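Local coordinates for Non-structural protein 2 (Bluetongue virus, PDB 1UTY) that binds single-stranded RNA through the N-terminal domain crystallised here, one part of a longer orbivirus phosphoprotein, at residues Val99-Met104 with Glu118-Gly124; Thr9-Phe13 with Asp73-Leu77. All blocks are in the same frame, centred on the assembly; numbering follows the deposited sequence.

Contact 1: residues Val99-Met104 with Glu118-Gly124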
loop_
_atom_site.group_PDB
_atom_site.type_symbol
_atom_site.label_atom_id
_atom_site.label_comp_id
_atom_site.label_asym_id
_atom_site.label_seq_id
_atom_site.Cartn_x
_atom_site.Cartn_y
_atom_site.Cartn_z
ATOM N N VAL A 99 2.503 -2.489 -2.139
ATOM C CA VAL A 99 2.294 -3.170 -3.398
ATOM C C VAL A 99 0.861 -3.679 -3.375
ATOM O O VAL A 99 0.414 -4.264 -2.371
ATOM C CB VAL A 99 3.288 -4.351 -3.556
ATOM C CG1 VAL A 99 3.036 -5.115 -4.842
ATOM C CG2 VAL A 99 4.736 -3.850 -3.494
ATOM N N SER A 100 0.148 -3.432 -4.467
ATOM C CA SER A 100 -1.210 -3.929 -4.647
ATOM C C SER A 100 -1.282 -5.362 -5.214
ATOM O O SER A 100 -0.378 -5.836 -5.925
ATOM C CB SER A 100 -1.991 -2.988 -5.572
ATOM O OG SER A 100 -2.378 -1.805 -4.893
ATOM N N VAL A 101 -2.394 -6.021 -4.919
ATOM C CA VAL A 101 -2.665 -7.350 -5.411
ATOM C C VAL A 101 -3.702 -7.244 -6.514
ATOM O O VAL A 101 -4.719 -6.584 -6.351
ATOM C CB VAL A 101 -3.236 -8.234 -4.273
ATOM C CG1 VAL A 101 -3.888 -9.482 -4.826
ATOM C CG2 VAL A 101 -2.154 -8.592 -3.305
ATOM N N THR A 102 -3.436 -7.900 -7.637
ATOM C CA THR A 102 -4.450 -8.084 -8.667
ATOM C C THR A 102 -4.587 -9.582 -8.871
ATOM O O THR A 102 -3.661 -10.215 -9.335
ATOM C CB THR A 102 -4.047 -7.390 -9.989
ATOM O OG1 THR A 102 -3.691 -6.023 -9.740
ATOM C CG2 THR A 102 -5.251 -7.287 -10.917
ATOM N N PRO A 103 -5.715 -10.155 -8.476
ATOM C CA PRO A 103 -5.936 -11.593 -8.648
ATOM C C PRO A 103 -5.919 -12.011 -10.124
ATOM O O PRO A 103 -6.282 -11.234 -10.997
ATOM C CB PRO A 103 -7.322 -11.815 -8.028
ATOM C CG PRO A 103 -7.958 -10.471 -7.975
ATOM C CD PRO A 103 -6.849 -9.488 -7.808
ATOM N N MET A 104 -5.474 -13.230 -10.391
ATOM C CA MET A 104 -5.413 -13.747 -11.751
ATOM C C MET A 104 -6.009 -15.125 -11.757
ATOM O O MET A 104 -5.685 -15.943 -10.898
ATOM C CB MET A 104 -3.964 -13.863 -12.240
ATOM C CG MET A 104 -3.238 -12.546 -12.392
ATOM S SD MET A 104 -1.643 -12.740 -13.181
ATOM C CE MET A 104 -0.809 -13.899 -12.044
ATOM N N GLU A 118 -6.253 -19.520 -8.479
ATOM C CA GLU A 118 -6.118 -18.092 -8.270
ATOM C C GLU A 118 -4.691 -17.799 -7.844
ATOM O O GLU A 118 -4.170 -18.431 -6.928
ATOM C CB GLU A 118 -7.102 -17.602 -7.219
ATOM C CG GLU A 118 -7.523 -16.159 -7.422
ATOM C CD GLU A 118 -8.123 -15.528 -6.181
ATOM O OE1 GLU A 118 -9.198 -15.989 -5.739
ATOM O OE2 GLU A 118 -7.512 -14.576 -5.651
ATOM N N ILE A 119 -4.055 -16.876 -8.552
ATOM C CA ILE A 119 -2.755 -16.350 -8.173
ATOM C C ILE A 119 -2.903 -14.856 -7.958
ATOM O O ILE A 119 -3.651 -14.195 -8.659
ATOM C CB ILE A 119 -1.702 -16.623 -9.259
ATOM C CG1 ILE A 119 -1.769 -18.076 -9.742
ATOM C CG2 ILE A 119 -0.300 -16.305 -8.749
ATOM C CD1 ILE A 119 -1.034 -19.087 -8.890
ATOM N N LYS A 120 -2.182 -14.317 -6.990
ATOM C CA LYS A 120 -2.260 -12.893 -6.730
ATOM C C LYS A 120 -1.028 -12.232 -7.312
ATOM O O LYS A 120 0.092 -12.506 -6.867
ATOM C CB LYS A 120 -2.433 -12.624 -5.229
ATOM C CG LYS A 120 -3.335 -13.650 -4.565
ATOM C CD LYS A 120 -4.249 -13.074 -3.522
ATOM C CE LYS A 120 -4.558 -14.152 -2.484
ATOM N NZ LYS A 120 -5.763 -13.799 -1.683
ATOM N N TYR A 121 -1.238 -11.408 -8.343
ATOM C CA TYR A 121 -0.143 -10.705 -9.009
ATOM C C TYR A 121 0.176 -9.359 -8.354
ATOM O O TYR A 121 -0.713 -8.517 -8.167
ATOM C CB TYR A 121 -0.417 -10.507 -10.506
ATOM C CG TYR A 121 0.763 -9.880 -11.221
ATOM C CD1 TYR A 121 1.968 -10.582 -11.378
ATOM C CD2 TYR A 121 0.703 -8.575 -11.685
ATOM C CE1 TYR A 121 3.065 -9.999 -12.004
ATOM C CE2 TYR A 121 1.793 -7.985 -12.314
ATOM C CZ TYR A 121 2.966 -8.699 -12.474
ATOM O OH TYR A 121 4.046 -8.103 -13.096
ATOM N N CYS A 122 1.451 -9.158 -8.038
ATOM C CA CYS A 122 1.910 -7.985 -7.297
ATOM C C CYS A 122 3.153 -7.431 -7.970
ATOM O O CYS A 122 4.159 -8.140 -8.112
ATOM C CB CYS A 122 2.248 -8.351 -5.852
ATOM S SG CYS A 122 1.004 -9.337 -5.014
ATOM N N LYS A 123 3.071 -6.177 -8.401
ATOM C CA LYS A 123 4.181 -5.537 -9.075
ATOM C C LYS A 123 4.715 -4.401 -8.218
ATOM O O LYS A 123 3.998 -3.447 -7.908
ATOM C CB LYS A 123 3.781 -5.041 -10.487
ATOM C CG LYS A 123 4.916 -4.313 -11.232
ATOM C CD LYS A 123 4.856 -4.503 -12.742
ATOM C CE LYS A 123 5.922 -3.665 -13.486
ATOM N NZ LYS A 123 7.300 -3.726 -12.856
ATOM N N GLY A 124 5.974 -4.522 -7.827
ATOM C CA GLY A 124 6.644 -3.509 -7.032
ATOM C C GLY A 124 7.581 -2.736 -7.934
ATOM O O GLY A 124 8.107 -3.283 -8.889
HETATM O O HOH W 1 0.640 -4.472 -8.089
HETATM O O HOH W 2 1.208 -2.396 -6.473
HETATM O O HOH W 3 -0.824 -5.891 -9.511
#

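Contact 2: residues Thr9-Phe13 with Asp73-Leu77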
loop_
_atom_site.group_PDB
_atom_site.type_symbol
_atom_site.label_atom_id
_atom_site.label_comp_id
_atom_site.label_asym_id
_atom_site.label_seq_id
_atom_site.Cartn_x
_atom_site.Cartn_y
_atom_site.Cartn_z
ATOM N N THR A 9 -0.589 -19.816 6.425
ATOM C CA THR A 9 0.651 -19.836 5.657
ATOM C C THR A 9 0.556 -18.935 4.419
ATOM O O THR A 9 -0.425 -19.003 3.681
ATOM C CB THR A 9 0.914 -21.318 5.217
ATOM O OG1 THR A 9 1.119 -22.132 6.377
ATOM C CG2 THR A 9 2.209 -21.483 4.427
ATOM N N LYS A 10 1.579 -18.118 4.173
ATOM C CA LYS A 10 1.646 -17.352 2.927
ATOM C C LYS A 10 2.821 -17.787 2.046
ATOM O O LYS A 10 3.935 -18.021 2.541
ATOM C CB LYS A 10 1.722 -15.842 3.195
ATOM C CG LYS A 10 0.542 -15.239 3.998
ATOM C CD LYS A 10 -0.795 -15.275 3.237
ATOM C CE LYS A 10 -1.989 -15.365 4.206
ATOM N NZ LYS A 10 -3.044 -16.363 3.802
ATOM N N ASN A 11 2.559 -17.870 0.739
ATOM C CA ASN A 11 3.561 -18.234 -0.256
ATOM C C ASN A 11 3.846 -17.123 -1.240
ATOM O O ASN A 11 2.995 -16.762 -2.044
ATOM C CB ASN A 11 3.114 -19.476 -1.020
ATOM C CG ASN A 11 3.289 -20.719 -0.222
ATOM O OD1 ASN A 11 4.396 -21.247 -0.133
ATOM N ND2 ASN A 11 2.216 -21.175 0.418
ATOM N N ILE A 12 5.057 -16.597 -1.170
ATOM C CA ILE A 12 5.474 -15.498 -2.008
ATOM C C ILE A 12 6.501 -16.048 -2.990
ATOM O O ILE A 12 7.465 -16.703 -2.600
ATOM C CB ILE A 12 6.032 -14.324 -1.128
ATOM C CG1 ILE A 12 4.941 -13.806 -0.187
ATOM C CG2 ILE A 12 6.503 -13.136 -1.972
ATOM C CD1 ILE A 12 5.041 -14.360 1.208
ATOM N N PHE A 13 6.240 -15.807 -4.266
ATOM C CA PHE A 13 7.089 -16.243 -5.346
ATOM C C PHE A 13 7.685 -14.995 -5.955
ATOM O O PHE A 13 7.009 -14.260 -6.672
ATOM C CB PHE A 13 6.266 -17.048 -6.360
ATOM C CG PHE A 13 5.623 -18.285 -5.760
ATOM C CD1 PHE A 13 6.311 -19.495 -5.736
ATOM C CD2 PHE A 13 4.352 -18.214 -5.180
ATOM C CE1 PHE A 13 5.737 -20.643 -5.157
ATOM C CE2 PHE A 13 3.755 -19.338 -4.604
ATOM C CZ PHE A 13 4.456 -20.571 -4.581
ATOM N N ASP A 73 -4.722 -9.361 5.089
ATOM C CA ASP A 73 -3.440 -10.043 4.930
ATOM C C ASP A 73 -2.388 -9.080 4.401
ATOM O O ASP A 73 -2.482 -8.594 3.269
ATOM C CB ASP A 73 -3.572 -11.235 3.980
ATOM C CG ASP A 73 -4.415 -12.354 4.550
ATOM O OD1 ASP A 73 -4.609 -12.420 5.785
ATOM O OD2 ASP A 73 -4.934 -13.229 3.829
ATOM N N ILE A 74 -1.390 -8.804 5.235
ATOM C CA ILE A 74 -0.295 -7.898 4.892
ATOM C C ILE A 74 1.034 -8.637 5.053
ATOM O O ILE A 74 1.355 -9.120 6.146
ATOM C CB ILE A 74 -0.345 -6.629 5.783
ATOM C CG1 ILE A 74 -1.718 -5.948 5.680
ATOM C CG2 ILE A 74 0.689 -5.648 5.356
ATOM C CD1 ILE A 74 -2.129 -5.157 6.893
ATOM N N ILE A 75 1.790 -8.735 3.963
ATOM C CA ILE A 75 3.102 -9.389 3.973
ATOM C C ILE A 75 4.222 -8.372 3.732
ATOM O O ILE A 75 4.266 -7.744 2.679
ATOM C CB ILE A 75 3.159 -10.525 2.921
ATOM C CG1 ILE A 75 1.918 -11.419 3.022
ATOM C CG2 ILE A 75 4.408 -11.375 3.123
ATOM C CD1 ILE A 75 1.103 -11.499 1.755
ATOM N N SER A 76 5.113 -8.212 4.706
ATOM C CA SER A 76 6.188 -7.222 4.602
ATOM C C SER A 76 7.508 -7.910 4.318
ATOM O O SER A 76 7.906 -8.814 5.050
ATOM C CB SER A 76 6.328 -6.401 5.887
ATOM O OG SER A 76 5.108 -5.788 6.236
ATOM N N LEU A 77 8.198 -7.465 3.274
ATOM C CA LEU A 77 9.416 -8.136 2.848
ATOM C C LEU A 77 10.559 -7.156 2.618
ATOM O O LEU A 77 10.395 -6.118 1.951
ATOM C CB LEU A 77 9.177 -8.942 1.577
ATOM C CG LEU A 77 8.057 -9.972 1.564
ATOM C CD1 LEU A 77 6.813 -9.383 0.849
ATOM C CD2 LEU A 77 8.542 -11.244 0.885
#

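Contact 1: residues Val99-Met104 with Glu118-Gly124
Thr102 and Tyr121 form a hydrogen-bonded antiparallel pair in the β-hairpin of strands 97-110 and 113-123. Thr102 N reaches Tyr121 O at 2.8 Å, in the carbonyl plane and nearly straight (165° at the hydrogen), whereas Tyr121 N approaches Thr102 O from above its carbonyl plane. A water joining Thr102 OG1 to Tyr121 O gives that carbonyl a second donor. Two residues on, Met104 and Ile119 pair likewise: Met104 N meets Ile119 O more bent (140°), and Ile119 N returns to Met104 O at 3.0 Å. Pro103, lacking an N-H, occupies the non-hydrogen-bonded site opposite Lys120. Toward Val99 the strands part, and two waters bridge them: one donates to Ser100 O and accepts from Lys123 N (3.0 Å), the other accepts from Ser100 N and donates weakly to Lys123 O. Ser100 O also receives a CA-H...O contact from Cys122 CA at 3.4 Å. On the Tyr121 side of the sheet, Met104 SD lies 5.1 Å from the Tyr121 ring centroid, an oblique Met-aromatic contact, and the bend at chi3 (-59°) turns CE back against Ile119 CB. On the other side, Val101 CG1 touches Lys120 CB at 3.5 Å, Val101 CG2 meets Cys122 SG, and Val99 CG1 rests on Cys122 CB. Lys120 pairs with Asp70, Tyr121 OH with Asn59, and Glu118 with Arg158 of the second subunit, whose Leu144 packs on Met104 and Tyr121. The chemistry implies direct backbone pairing at the Met104 end and water-mediated pairing at the Ser100 end, with polar side-chain ends satisfied outside the hairpin, partly by the second subunit.

Contact 2: residues Thr9-Phe13 with Asp73-Leu77
Strands 10-13 and 73-77, which meet through Lys10, Ile12, Asp73, Ile75 and Leu77, run with their axes 9.7 Å apart and their directions 47° from parallel. This is sandwich-like, face-to-face packing: the mixed sheet curls until two strands that are not neighbours in it look at each other across a core. The closest backbones are those of Lys10 and Ile75, whose CA atoms stay 8.2 Å apart, so side chains alone make the contact. In the buried part, Ile12 and Ile75 point at each other from facing strands and interleave side by side, with Ile12 CD1 coming to 3.6 Å from Ile75 CG2. The two branches of Ile12 divide the work. CG1, anti to the carbonyl carbon (chi1 -61°), carries CD1 toward Ile75, while CG2 reaches Leu77 CD2 at 4.0 Å. Ile39 of strand 34-39, Leu58 of strand 56-59 and Ile68 of strand 64-70 surround this aliphatic cluster and enlarge the core. Toward the start of both strands the contact becomes more polar. The Lys10 chain runs roughly perpendicular to the Ile75 side chain, CG lying 4.2 Å from Ile75 CG1; Tyr56 also packs on both residues. Bends at chi2 and chi4 then turn the lysine chain along the flank of the core, across the Asp73 carboxylate. The pairing there is loose, and any electrostatic gain is probably modest: Asp73 OD2 lies 3.7 Å from Lys10 CE and equally 3.7 Å from Lys10 NZ, a long salt bridge at the margin of the apolar core.

Overall arrangement
Both contacts belong to one mixed sheet of the RNA-binding domain, but they use it differently. Contact 1 is made within the sheet, between adjacent hairpin strands 97-110 and 113-123; contact 2 is made across its concave side, between strands 10-15 and 73-79. In sheet order the hairpin lies between the two strands of contact 2, flanked by strands 56-59 and 64-70. Their centres are about 11 Å apart, and their nearest atoms, about 6 Å apart, do not touch. Along the chain contact 2 closes before contact 1 opens. Tyr56 and Ile68 pack on residues of both, linking the interior core to the hairpin that faces the second subunit.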